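Local coordinates for protein deoxyhypusine synthase, putative (Entamoeba histolytica, PDB 7L9R) that probably acts as a deoxyhypusine synthase, an NAD-dependent transferase that modifies a lysine of the translation factor eIF5A, at residues B[105-110]-B[207-212]. Sequence-based numbering, arbitrary orientation. Where two conformers were deposited one is given.
Sequences TFRYLV and ITWAAK
V110 and W209 make the tightest touch between two neighbouring helices of a Rossmann-like alpha/beta fold. Helices 102-111 and 206-212 lead into strands 117-120 and 216-218, which are adjacent and parallel in the central sheet. The helices accordingly run nearly parallel, with segment axes 11° apart and 8.8 Å at closest approach. The backbones come closest at V110 and A210, 5.9 Å from CA to CA.

The first shell is apolar and small. V110 and R107 were each modelled in two conformers, and the distances hold for the one described. V110 CG2 sits 3.6 Å from W209 CB, so the valine meets the root of the tryptophan rather than its ring. With chi1 at -54°, CG2 falls between backbone N and C and is the methyl that reaches W209 CB.

R107 adds the second touch. Its CG is 3.8 Å from W209 CD1, approaching the indole obliquely, and its CD is 4.1 Å from W209 NE1. R107 runs alongside the indole in the same direction. The guanidinium and indole planes are 49° apart.

Both polar ends are held by other residues. W209 NE1 donates to T203 O, which helps fix the indole. R107 forms a salt bridge with E111 and two more with D30 and D32 of the second subunit. The contact therefore adjoins a subunit interface. V110 O accepts a hydrogen bond from N213 ND2, just past the end of helix 206-212. K212 NZ lies 3.7 Å above the plane of the W209 ring, nearer its edge than its centre.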
# COMPACT_ATOMS: atom_id res chain seq x y z
N THR B 105 25.54 11.13 1.76
CA THR B 105 25.88 9.90 2.47
C THR B 105 26.53 8.89 1.53
O THR B 105 27.56 8.30 1.86
CB THR B 105 24.62 9.32 3.13
OG1 THR B 105 24.03 10.31 3.99
CG2 THR B 105 24.95 8.09 3.95
N PHE B 106 25.94 8.70 0.33
CA PHE B 106 26.50 7.76 -0.64
C PHE B 106 27.90 8.20 -1.07
O PHE B 106 28.80 7.36 -1.23
CB PHE B 106 25.59 7.63 -1.87
CG PHE B 106 24.19 7.14 -1.55
CD1 PHE B 106 23.94 6.34 -0.44
CD2 PHE B 106 23.12 7.49 -2.37
CE1 PHE B 106 22.64 5.90 -0.15
CE2 PHE B 106 21.81 7.05 -2.08
CZ PHE B 106 21.57 6.25 -0.97
N ARG B 107 28.10 9.50 -1.29
CA ARG B 107 29.43 9.99 -1.63
C ARG B 107 30.44 9.59 -0.56
O ARG B 107 31.53 9.10 -0.87
CB ARG B 107 29.39 11.51 -1.81
CG ARG B 107 30.71 12.16 -2.25
CD ARG B 107 31.59 12.55 -1.07
NE ARG B 107 30.85 13.28 -0.04
CZ ARG B 107 31.26 13.45 1.21
NH1 ARG B 107 32.41 12.95 1.63
NH2 ARG B 107 30.50 14.13 2.06
N TYR B 108 30.09 9.81 0.71
CA TYR B 108 30.96 9.43 1.82
C TYR B 108 31.29 7.93 1.78
O TYR B 108 32.45 7.54 1.92
CB TYR B 108 30.30 9.82 3.15
CG TYR B 108 30.96 9.25 4.38
CD1 TYR B 108 32.03 9.91 4.99
CD2 TYR B 108 30.51 8.06 4.95
CE1 TYR B 108 32.64 9.39 6.13
CE2 TYR B 108 31.10 7.54 6.07
CZ TYR B 108 32.16 8.20 6.66
OH TYR B 108 32.74 7.67 7.79
N LEU B 109 30.27 7.08 1.59
CA LEU B 109 30.52 5.64 1.57
C LEU B 109 31.48 5.25 0.46
O LEU B 109 32.35 4.39 0.66
CB LEU B 109 29.20 4.88 1.43
CG LEU B 109 28.23 5.06 2.59
CD1 LEU B 109 26.95 4.28 2.34
CD2 LEU B 109 28.89 4.60 3.87
N VAL B 110 31.34 5.85 -0.73
CA VAL B 110 32.24 5.50 -1.82
C VAL B 110 33.59 6.17 -1.65
O VAL B 110 34.63 5.58 -1.97
CB VAL B 110 31.60 5.83 -3.19
CG1 VAL B 110 30.23 5.17 -3.31
CG2 VAL B 110 31.49 7.33 -3.43
N ILE B 207 29.85 9.93 -8.37
CA ILE B 207 30.49 9.26 -9.50
C ILE B 207 31.98 9.61 -9.60
O ILE B 207 32.79 8.77 -10.01
CB ILE B 207 29.77 9.55 -10.83
CG1 ILE B 207 29.85 11.03 -11.19
CG2 ILE B 207 28.32 9.07 -10.77
CD1 ILE B 207 29.30 11.34 -12.57
N THR B 208 32.38 10.82 -9.22
CA THR B 208 33.80 11.13 -9.26
C THR B 208 34.58 10.25 -8.29
O THR B 208 35.64 9.72 -8.63
CB THR B 208 34.05 12.61 -8.95
OG1 THR B 208 33.52 13.42 -10.00
CG2 THR B 208 35.55 12.87 -8.80
N TRP B 209 34.05 10.06 -7.08
CA TRP B 209 34.72 9.21 -6.10
C TRP B 209 34.62 7.74 -6.46
O TRP B 209 35.50 6.95 -6.10
CB TRP B 209 34.15 9.46 -4.71
CG TRP B 209 34.76 10.66 -4.03
CD1 TRP B 209 34.18 11.88 -3.85
CD2 TRP B 209 36.07 10.75 -3.45
NE1 TRP B 209 35.04 12.73 -3.20
CE2 TRP B 209 36.21 12.06 -2.94
CE3 TRP B 209 37.13 9.86 -3.31
CZ2 TRP B 209 37.37 12.50 -2.30
CZ3 TRP B 209 38.30 10.29 -2.67
CH2 TRP B 209 38.40 11.60 -2.17
N ALA B 210 33.56 7.33 -7.16
CA ALA B 210 33.48 5.94 -7.60
C ALA B 210 34.54 5.65 -8.65
O ALA B 210 35.16 4.57 -8.64
CB ALA B 210 32.09 5.62 -8.12
N ALA B 211 34.77 6.59 -9.56
CA ALA B 211 35.83 6.41 -10.55
C ALA B 211 37.20 6.43 -9.88
O ALA B 211 38.08 5.65 -10.25
CB ALA B 211 35.73 7.48 -11.63
N LYS B 212 37.40 7.32 -8.90
CA LYS B 212 38.70 7.36 -8.21
C LYS B 212 39.01 6.05 -7.51
O LYS B 212 40.13 5.53 -7.62
CB LYS B 212 38.74 8.51 -7.19
CG LYS B 212 39.12 9.88 -7.73
CD LYS B 212 39.84 10.70 -6.63
CE LYS B 212 39.64 12.21 -6.79
NZ LYS B 212 38.54 12.74 -5.92